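Local atomic coordinates of foldase protein PrsA (PDB entry 4WO7), a protein that assists the folding of secreted proteins outside the cell after translocation and catalyses cis-trans isomerisation of peptidyl-prolyl bonds. Residues Y50-K55 / T94-K99; G118-S123 / I203-E208; S123-A128 / D148-Y153. One frame throughout, in Å; residues are numbered along the deposited sequence.

Contact 1: residues Y50-K55 / T94-K99; sequences YKVSDK and TQKAAK
Lys96 of helix 81-101 lies across Tyr50 and Val52, both in the short loop that links helix 21-49 to helix 54-67, in the helical part of the foldase. Its CB sits 4.0 Å from Tyr50 CG, near the inner end of the tyrosine ring. With CG anti to its own carbonyl carbon (chi1 -79°) and the chain extended beyond, the lysine runs one way while the tyrosine runs the other. CD comes next, 4.1 Å from Tyr50 CB and equally far from Val52 CG2, a methyl that flanks the aliphatic part of the chain. CE approaches the backbone of Lys51, and NZ finishes there, donating to Lys51 O. That loop carbonyl is approached from above its plane, not along a lone pair. NZ also makes a salt bridge to Glu56, whose other carboxylate oxygen accepts from Ser53 N at the N-cap of helix 54-67, one half of a capping box. One ammonium thus ties the loop and the start of the next helix to helix 81-101. The tyrosine, meanwhile, lays one ring face over the backbone between Lys96 C and Ala97 N, both toward its rim. Further along, Tyr50 CE2 meets the methyl Ala97 CB at 3.8 Å, and Tyr50 OH ends 3.6 Å from Ala97 CA.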
loop_
_atom_site.group_PDB
_atom_site.type_symbol
_atom_site.label_atom_id
_atom_site.label_comp_id
_atom_site.label_asym_id
_atom_site.label_seq_id
_atom_site.Cartn_x
_atom_site.Cartn_y
_atom_site.Cartn_z
ATOM N N TYR A 50 -12.253 17.081 23.360
ATOM C CA TYR A 50 -11.952 18.254 22.558
ATOM C C TYR A 50 -13.236 18.643 21.866
ATOM O O TYR A 50 -14.104 17.795 21.655
ATOM C CB TYR A 50 -10.846 17.960 21.557
ATOM C CG TYR A 50 -9.657 17.358 22.235
ATOM C CD1 TYR A 50 -8.697 18.151 22.841
ATOM C CD2 TYR A 50 -9.522 15.986 22.311
ATOM C CE1 TYR A 50 -7.622 17.592 23.482
ATOM C CE2 TYR A 50 -8.457 15.415 22.947
ATOM C CZ TYR A 50 -7.509 16.219 23.538
ATOM O OH TYR A 50 -6.444 15.629 24.173
ATOM N N LYS A 51 -13.365 19.913 21.510
ATOM C CA LYS A 51 -14.570 20.357 20.836
ATOM C C LYS A 51 -14.232 20.967 19.498
ATOM O O LYS A 51 -13.393 21.862 19.392
ATOM C CB LYS A 51 -15.335 21.357 21.701
ATOM C CG LYS A 51 -15.970 20.745 22.940
ATOM C CD LYS A 51 -17.151 19.860 22.569
ATOM C CE LYS A 51 -17.502 18.895 23.687
ATOM N NZ LYS A 51 -17.966 19.625 24.899
ATOM N N VAL A 52 -14.929 20.474 18.482
ATOM C CA VAL A 52 -14.728 20.894 17.109
ATOM C C VAL A 52 -16.020 21.442 16.536
ATOM O O VAL A 52 -17.051 20.771 16.532
ATOM C CB VAL A 52 -14.217 19.718 16.249
ATOM C CG1 VAL A 52 -14.221 20.062 14.765
ATOM C CG2 VAL A 52 -12.831 19.278 16.724
ATOM N N SER A 53 -15.942 22.676 16.057
ATOM C CA SER A 53 -17.076 23.363 15.472
ATOM C C SER A 53 -17.074 23.227 13.959
ATOM O O SER A 53 -16.046 22.927 13.354
ATOM C CB SER A 53 -17.059 24.833 15.879
ATOM O OG SER A 53 -15.868 25.464 15.438
ATOM N N ASP A 54 -18.237 23.429 13.357
ATOM C CA ASP A 54 -18.363 23.397 11.906
ATOM C C ASP A 54 -17.479 24.466 11.251
ATOM O O ASP A 54 -17.157 24.366 10.067
ATOM C CB ASP A 54 -19.826 23.553 11.491
ATOM C CG ASP A 54 -20.698 22.421 12.006
ATOM O OD1 ASP A 54 -21.078 22.442 13.196
ATOM O OD2 ASP A 54 -21.006 21.503 11.216
ATOM N N LYS A 55 -17.102 25.494 12.011
ATOM C CA LYS A 55 -16.164 26.496 11.510
ATOM C C LYS A 55 -14.846 25.816 11.193
ATOM O O LYS A 55 -14.263 26.006 10.125
ATOM C CB LYS A 55 -15.924 27.601 12.551
ATOM C CG LYS A 55 -14.878 28.655 12.147
ATOM C CD LYS A 55 -14.475 29.542 13.330
ATOM C CE LYS A 55 -13.477 30.626 12.920
ATOM N NZ LYS A 55 -13.120 31.537 14.048
ATOM N N THR A 94 -8.311 13.801 16.188
ATOM C CA THR A 94 -7.073 13.067 16.444
ATOM C C THR A 94 -5.886 14.032 16.415
ATOM O O THR A 94 -4.857 13.800 17.054
ATOM C CB THR A 94 -6.854 11.934 15.417
ATOM O OG1 THR A 94 -6.910 12.474 14.090
ATOM C CG2 THR A 94 -7.928 10.856 15.562
ATOM N N GLN A 95 -6.044 15.119 15.668
ATOM C CA GLN A 95 -5.016 16.148 15.591
ATOM C C GLN A 95 -4.943 16.915 16.909
ATOM O O GLN A 95 -3.860 17.191 17.430
ATOM C CB GLN A 95 -5.309 17.105 14.437
ATOM C CG GLN A 95 -4.897 16.568 13.088
ATOM C CD GLN A 95 -3.398 16.585 12.898
ATOM O OE1 GLN A 95 -2.758 17.637 12.972
ATOM N NE2 GLN A 95 -2.821 15.410 12.696
ATOM N N LYS A 96 -6.109 17.255 17.441
ATOM C CA LYS A 96 -6.192 18.011 18.680
ATOM C C LYS A 96 -5.680 17.156 19.831
ATOM O O LYS A 96 -5.001 17.654 20.731
ATOM C CB LYS A 96 -7.621 18.495 18.938
ATOM C CG LYS A 96 -7.994 19.731 18.128
ATOM C CD LYS A 96 -9.312 20.334 18.584
ATOM C CE LYS A 96 -9.456 21.765 18.100
ATOM N NZ LYS A 96 -10.726 22.372 18.577
ATOM N N ALA A 97 -6.014 15.869 19.795
ATOM C CA ALA A 97 -5.540 14.923 20.793
ATOM C C ALA A 97 -4.021 14.843 20.762
ATOM O O ALA A 97 -3.379 14.830 21.809
ATOM C CB ALA A 97 -6.139 13.542 20.556
ATOM N N ALA A 98 -3.452 14.792 19.561
ATOM C CA ALA A 98 -2.003 14.708 19.397
ATOM C C ALA A 98 -1.265 15.961 19.876
ATOM O O ALA A 98 -0.197 15.874 20.477
ATOM C CB ALA A 98 -1.670 14.454 17.940
ATOM N N LYS A 99 -1.834 17.126 19.600
ATOM C CA LYS A 99 -1.223 18.378 20.031
ATOM C C LYS A 99 -1.138 18.451 21.555
ATOM O O LYS A 99 -0.134 18.903 22.103
ATOM C CB LYS A 99 -1.987 19.573 19.465
ATOM C CG LYS A 99 -1.592 19.914 18.034
ATOM C CD LYS A 99 -2.580 20.862 17.378
ATOM C CE LYS A 99 -2.201 21.124 15.928
ATOM N NZ LYS A 99 -3.171 22.026 15.257
#

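Contact 2: residues G118-S123 / I203-E208; sequences GKIRAS and IKKTEE
The guanidinium of Arg121 has the hydroxyl Thr206 OG1 at its edge, near its plane, while the carboxylate of Glu207 is turned 60° to it. These two opposite charges do not pair: Arg121 NE stays 4.7 Å from Glu207 OE2, which lies nearer the aliphatic Arg121 CD, and the guanidinium instead makes its salt bridge to Asp164. Arg121 O accepts from Thr206 N at 2.8 Å and also from Thr206 OG1, the latter nearly side-on to the C=O bond, both from the same face of the carbonyl. The hydroxyl lies almost directly above that plane, put there by a first torsion (57°) that sets OG1 between the backbone N and the carbonyl carbon. On the other face of the sheet, Ile120 CD1 and CG2 cross the extended chain of Lys205 at about a right angle, and Lys205 NZ carries on to Leu185 O. Ala122 CB meets Ile203 CG2 at 4.1 Å. Beyond, Ser123 and Lys204 exchange a pair of backbone bonds, the straighter being Lys204 N to Ser123 O (2.8 Å). Between Arg121 and Ala122 the register slips by one residue, a beta bulge in the pairing of the two central antiparallel strands of the parvulin-type isomerase sheet.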
loop_
_atom_site.group_PDB
_atom_site.type_symbol
_atom_site.label_atom_id
_atom_site.label_comp_id
_atom_site.label_asym_id
_atom_site.label_seq_id
_atom_site.Cartn_x
_atom_site.Cartn_y
_atom_site.Cartn_z
ATOM N N GLY A 118 23.896 22.800 6.008
ATOM C CA GLY A 118 24.180 22.925 4.596
ATOM C C GLY A 118 22.903 22.945 3.786
ATOM O O GLY A 118 22.934 22.781 2.568
ATOM N N LYS A 119 21.781 23.151 4.472
ATOM C CA LYS A 119 20.464 23.185 3.846
ATOM C C LYS A 119 19.845 24.582 3.742
ATOM O O LYS A 119 20.167 25.481 4.523
ATOM C CB LYS A 119 19.552 22.242 4.628
ATOM C CG LYS A 119 19.402 20.880 4.006
ATOM C CD LYS A 119 18.593 19.964 4.947
ATOM C CE LYS A 119 18.159 18.662 4.260
ATOM N NZ LYS A 119 17.651 17.660 5.239
ATOM N N ILE A 120 18.962 24.747 2.757
ATOM C CA ILE A 120 18.236 26.000 2.552
ATOM C C ILE A 120 16.761 25.700 2.311
ATOM O O ILE A 120 16.398 24.577 1.956
ATOM C CB ILE A 120 18.782 26.822 1.346
ATOM C CG1 ILE A 120 18.518 26.115 0.007
ATOM C CG2 ILE A 120 20.250 27.204 1.553
ATOM C CD1 ILE A 120 18.517 27.044 -1.195
ATOM N N ARG A 121 15.924 26.705 2.529
ATOM C CA ARG A 121 14.499 26.620 2.234
ATOM C C ARG A 121 14.149 27.524 1.049
ATOM O O ARG A 121 14.658 28.639 0.951
ATOM C CB ARG A 121 13.703 26.981 3.484
ATOM C CG ARG A 121 12.244 26.624 3.421
ATOM C CD ARG A 121 11.500 27.211 4.597
ATOM N NE ARG A 121 10.073 26.921 4.526
ATOM C CZ ARG A 121 9.461 25.918 5.149
ATOM N NH1 ARG A 121 10.139 25.055 5.895
ATOM N NH2 ARG A 121 8.154 25.767 5.003
ATOM N N ALA A 122 13.277 27.047 0.159
ATOM C CA ALA A 122 12.918 27.804 -1.045
ATOM C C ALA A 122 11.521 27.483 -1.584
ATOM O O ALA A 122 10.986 26.396 -1.366
ATOM C CB ALA A 122 13.949 27.558 -2.128
ATOM N N SER A 123 10.937 28.454 -2.282
ATOM C CA SER A 123 9.698 28.255 -3.028
ATOM C C SER A 123 9.969 28.305 -4.525
ATOM O O SER A 123 10.958 28.899 -4.953
ATOM C CB SER A 123 8.663 29.316 -2.664
ATOM O OG SER A 123 8.420 29.342 -1.274
ATOM N N ILE A 203 12.451 30.639 -8.807
ATOM C CA ILE A 203 12.818 30.208 -7.465
ATOM C C ILE A 203 12.997 31.393 -6.541
ATOM O O ILE A 203 13.581 32.403 -6.924
ATOM C CB ILE A 203 14.129 29.400 -7.432
ATOM C CG1 ILE A 203 14.184 28.394 -8.583
ATOM C CG2 ILE A 203 14.249 28.682 -6.088
ATOM C CD1 ILE A 203 15.500 27.652 -8.675
ATOM N N LYS A 204 12.471 31.261 -5.326
ATOM C CA LYS A 204 12.686 32.261 -4.293
ATOM C C LYS A 204 13.310 31.582 -3.085
ATOM O O LYS A 204 12.678 30.767 -2.416
ATOM C CB LYS A 204 11.379 32.937 -3.884
ATOM C CG LYS A 204 11.555 34.019 -2.824
ATOM C CD LYS A 204 10.242 34.711 -2.498
ATOM C CE LYS A 204 10.316 35.458 -1.173
ATOM N NZ LYS A 204 8.969 35.784 -0.620
ATOM N N LYS A 205 14.559 31.925 -2.810
ATOM C CA LYS A 205 15.248 31.413 -1.639
ATOM C C LYS A 205 14.673 32.091 -0.406
ATOM O O LYS A 205 14.745 33.313 -0.297
ATOM C CB LYS A 205 16.751 31.665 -1.763
ATOM C CG LYS A 205 17.585 30.991 -0.695
ATOM C CD LYS A 205 19.069 31.143 -0.985
ATOM C CE LYS A 205 19.932 31.029 0.256
ATOM N NZ LYS A 205 21.366 31.094 -0.143
ATOM N N THR A 206 14.112 31.320 0.524
ATOM C CA THR A 206 13.362 31.934 1.613
ATOM C C THR A 206 14.232 32.298 2.795
ATOM O O THR A 206 14.096 33.380 3.362
ATOM C CB THR A 206 12.274 30.999 2.165
ATOM O OG1 THR A 206 12.879 29.776 2.587
ATOM C CG2 THR A 206 11.222 30.701 1.127
ATOM N N GLU A 207 15.166 31.425 3.137
ATOM C CA GLU A 207 15.976 31.667 4.315
ATOM C C GLU A 207 17.236 30.829 4.314
ATOM O O GLU A 207 17.251 29.701 3.809
ATOM C CB GLU A 207 15.159 31.422 5.595
ATOM C CG GLU A 207 14.562 30.019 5.789
ATOM C CD GLU A 207 14.110 29.774 7.231
ATOM O OE1 GLU A 207 14.736 30.330 8.161
ATOM O OE2 GLU A 207 13.123 29.030 7.438
ATOM N N GLU A 208 18.287 31.394 4.899
ATOM C CA GLU A 208 19.457 30.618 5.236
ATOM C C GLU A 208 19.203 30.019 6.596
ATOM O O GLU A 208 18.294 30.407 7.333
ATOM C CB GLU A 208 20.745 31.437 5.265
ATOM C CG GLU A 208 21.328 31.774 3.922
ATOM C CD GLU A 208 22.582 32.600 4.065
ATOM O OE1 GLU A 208 22.931 32.936 5.217
ATOM O OE2 GLU A 208 23.223 32.906 3.041
#

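Contact 3: residues S123-A128 / D148-Y153; sequences SHILVA and DLAKEY
Ile125 of strand 119-127 presses onto Ala150 of helix 146-153, a strand-on-helix contact within the parvulin fold, where this helix covers one face of the antiparallel sheet. Strand and helix segments run within 28° of parallel, their axes coming within 8.0 Å at the closest approach. CG1 of Ile125 meets Ala150 CB at 3.8 Å, and CD1 goes on to lie over the backbone near Ala150 N and to touch Leu149 CB at 4.1 Å. That reach follows from an isoleucine whose CG1 stands anti to the carbonyl carbon (chi1 -61°) with CD1 extended beyond it. Two residues on along the strand, Val127 points to the same side, and its CG1 touches Tyr153 CB at 4.2 Å. No hydrogen bond crosses between the segments; the join is apolar and buried. A second shell holds it: Phe146 sits against Ile125, and Leu140 of helix 130-142 against Leu149. The strand is pinned where the helix ends, since Leu126 N bonds to Ser154 OG and Leu126 O to Thr155 OG1. From the other side of the strand, His124 brings its ring to that of His201, consistent with the paired histidines of the active site in related parvulins. Tyr153 turns its ring away from the strand toward Glu135, Val136 and Lys139, and the carbonyl oxygen Leu149 O lies in the plane of that ring, at its edge.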
loop_
_atom_site.group_PDB
_atom_site.type_symbol
_atom_site.label_atom_id
_atom_site.label_comp_id
_atom_site.label_asym_id
_atom_site.label_seq_id
_atom_site.Cartn_x
_atom_site.Cartn_y
_atom_site.Cartn_z
ATOM N N SER A 123 10.937 28.454 -2.282
ATOM C CA SER A 123 9.698 28.255 -3.028
ATOM C C SER A 123 9.969 28.305 -4.525
ATOM O O SER A 123 10.958 28.899 -4.953
ATOM C CB SER A 123 8.663 29.316 -2.664
ATOM O OG SER A 123 8.420 29.342 -1.274
ATOM N N HIS A 124 9.105 27.670 -5.316
ATOM C CA HIS A 124 9.214 27.759 -6.772
ATOM C C HIS A 124 7.863 27.790 -7.480
ATOM O O HIS A 124 6.835 27.379 -6.933
ATOM C CB HIS A 124 10.044 26.605 -7.331
ATOM C CG HIS A 124 9.248 25.366 -7.607
ATOM N ND1 HIS A 124 8.422 24.784 -6.676
ATOM C CD2 HIS A 124 9.164 24.599 -8.722
ATOM C CE1 HIS A 124 7.860 23.706 -7.200
ATOM N NE2 HIS A 124 8.293 23.575 -8.439
ATOM N N ILE A 125 7.893 28.303 -8.707
ATOM C CA ILE A 125 6.741 28.321 -9.601
ATOM C C ILE A 125 7.082 27.582 -10.886
ATOM O O ILE A 125 7.957 28.000 -11.643
ATOM C CB ILE A 125 6.304 29.757 -9.909
ATOM C CG1 ILE A 125 5.914 30.445 -8.599
ATOM C CG2 ILE A 125 5.115 29.758 -10.870
ATOM C CD1 ILE A 125 5.503 31.895 -8.729
ATOM N N LEU A 126 6.376 26.483 -11.126
ATOM C CA LEU A 126 6.641 25.637 -12.283
ATOM C C LEU A 126 5.661 25.895 -13.430
ATOM O O LEU A 126 4.447 25.827 -13.246
ATOM C CB LEU A 126 6.576 24.169 -11.860
ATOM C CG LEU A 126 6.788 23.145 -12.970
ATOM C CD1 LEU A 126 8.171 23.315 -13.585
ATOM C CD2 LEU A 126 6.596 21.742 -12.425
ATOM N N VAL A 127 6.200 26.181 -14.614
ATOM C CA VAL A 127 5.376 26.438 -15.798
ATOM C C VAL A 127 5.970 25.784 -17.050
ATOM O O VAL A 127 7.087 25.267 -17.013
ATOM C CB VAL A 127 5.215 27.943 -16.057
ATOM C CG1 VAL A 127 4.481 28.603 -14.889
ATOM C CG2 VAL A 127 6.570 28.594 -16.249
ATOM N N ALA A 128 5.215 25.804 -18.149
ATOM C CA ALA A 128 5.620 25.136 -19.390
ATOM C C ALA A 128 6.546 25.963 -20.291
ATOM O O ALA A 128 7.617 25.495 -20.678
ATOM C CB ALA A 128 4.381 24.739 -20.181
ATOM N N ASP A 148 0.634 33.931 -4.203
ATOM C CA ASP A 148 -0.580 34.081 -4.987
ATOM C C ASP A 148 -0.367 33.590 -6.413
ATOM O O ASP A 148 -1.206 32.882 -6.974
ATOM C CB ASP A 148 -1.031 35.541 -4.995
ATOM C CG ASP A 148 -1.326 36.071 -3.605
ATOM O OD1 ASP A 148 -1.263 35.281 -2.641
ATOM O OD2 ASP A 148 -1.621 37.279 -3.476
ATOM N N LEU A 149 0.769 33.961 -6.991
ATOM C CA LEU A 149 1.082 33.593 -8.366
ATOM C C LEU A 149 1.358 32.111 -8.532
ATOM O O LEU A 149 1.028 31.524 -9.563
ATOM C CB LEU A 149 2.296 34.378 -8.850
ATOM C CG LEU A 149 2.051 35.857 -9.115
ATOM C CD1 LEU A 149 3.360 36.614 -9.197
ATOM C CD2 LEU A 149 1.276 35.995 -10.412
ATOM N N ALA A 150 1.951 31.506 -7.511
ATOM C CA ALA A 150 2.195 30.076 -7.523
ATOM C C ALA A 150 0.866 29.332 -7.554
ATOM O O ALA A 150 0.731 28.329 -8.256
ATOM C CB ALA A 150 3.022 29.666 -6.328
ATOM N N LYS A 151 -0.109 29.808 -6.781
ATOM C CA LYS A 151 -1.424 29.178 -6.782
ATOM C C LYS A 151 -2.070 29.316 -8.151
ATOM O O LYS A 151 -2.800 28.426 -8.586
ATOM C CB LYS A 151 -2.352 29.770 -5.717
ATOM C CG LYS A 151 -2.009 29.401 -4.288
ATOM C CD LYS A 151 -2.843 30.199 -3.298
ATOM C CE LYS A 151 -2.501 29.834 -1.863
ATOM N NZ LYS A 151 -1.165 30.322 -1.437
ATOM N N GLU A 152 -1.799 30.423 -8.836
ATOM C CA GLU A 152 -2.437 30.679 -10.121
ATOM C C GLU A 152 -1.752 29.946 -11.275
ATOM O O GLU A 152 -2.428 29.451 -12.177
ATOM C CB GLU A 152 -2.468 32.179 -10.423
ATOM C CG GLU A 152 -3.249 32.528 -11.684
ATOM C CD GLU A 152 -3.270 34.018 -11.960
ATOM O OE1 GLU A 152 -2.796 34.786 -11.096
ATOM O OE2 GLU A 152 -3.763 34.421 -13.037
ATOM N N TYR A 153 -0.420 29.875 -11.246
ATOM C CA TYR A 153 0.347 29.392 -12.397
ATOM C C TYR A 153 1.075 28.062 -12.210
ATOM O O TYR A 153 1.183 27.287 -13.160
ATOM C CB TYR A 153 1.384 30.445 -12.788
ATOM C CG TYR A 153 0.792 31.681 -13.416
ATOM C CD1 TYR A 153 0.287 32.711 -12.632
ATOM C CD2 TYR A 153 0.758 31.830 -14.794
ATOM C CE1 TYR A 153 -0.253 33.843 -13.207
ATOM C CE2 TYR A 153 0.225 32.959 -15.376
ATOM C CZ TYR A 153 -0.277 33.962 -14.580
ATOM O OH TYR A 153 -0.808 35.086 -15.166
#

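In the fold
Contact 1 comes first along the chain and closes before the others begin. It belongs to the helical region, with its centre about 32 Å from the centres of both other contacts and no touch between them. Contacts 2 and 3 lie inside the isomerase domain, with centres about 16 Å apart, and share strand 119-127 and Ser123. Contact 3 is nested in the loop that contact 2 closes: strand 119-127 pairs with strand 200-207 along its length, and its later half also takes helix 146-153 on one face. One strand therefore joins sheet and helix layer, while contact 1 ties together helices elsewhere. The PPIase domain and the domains flanking it are all essential for activity.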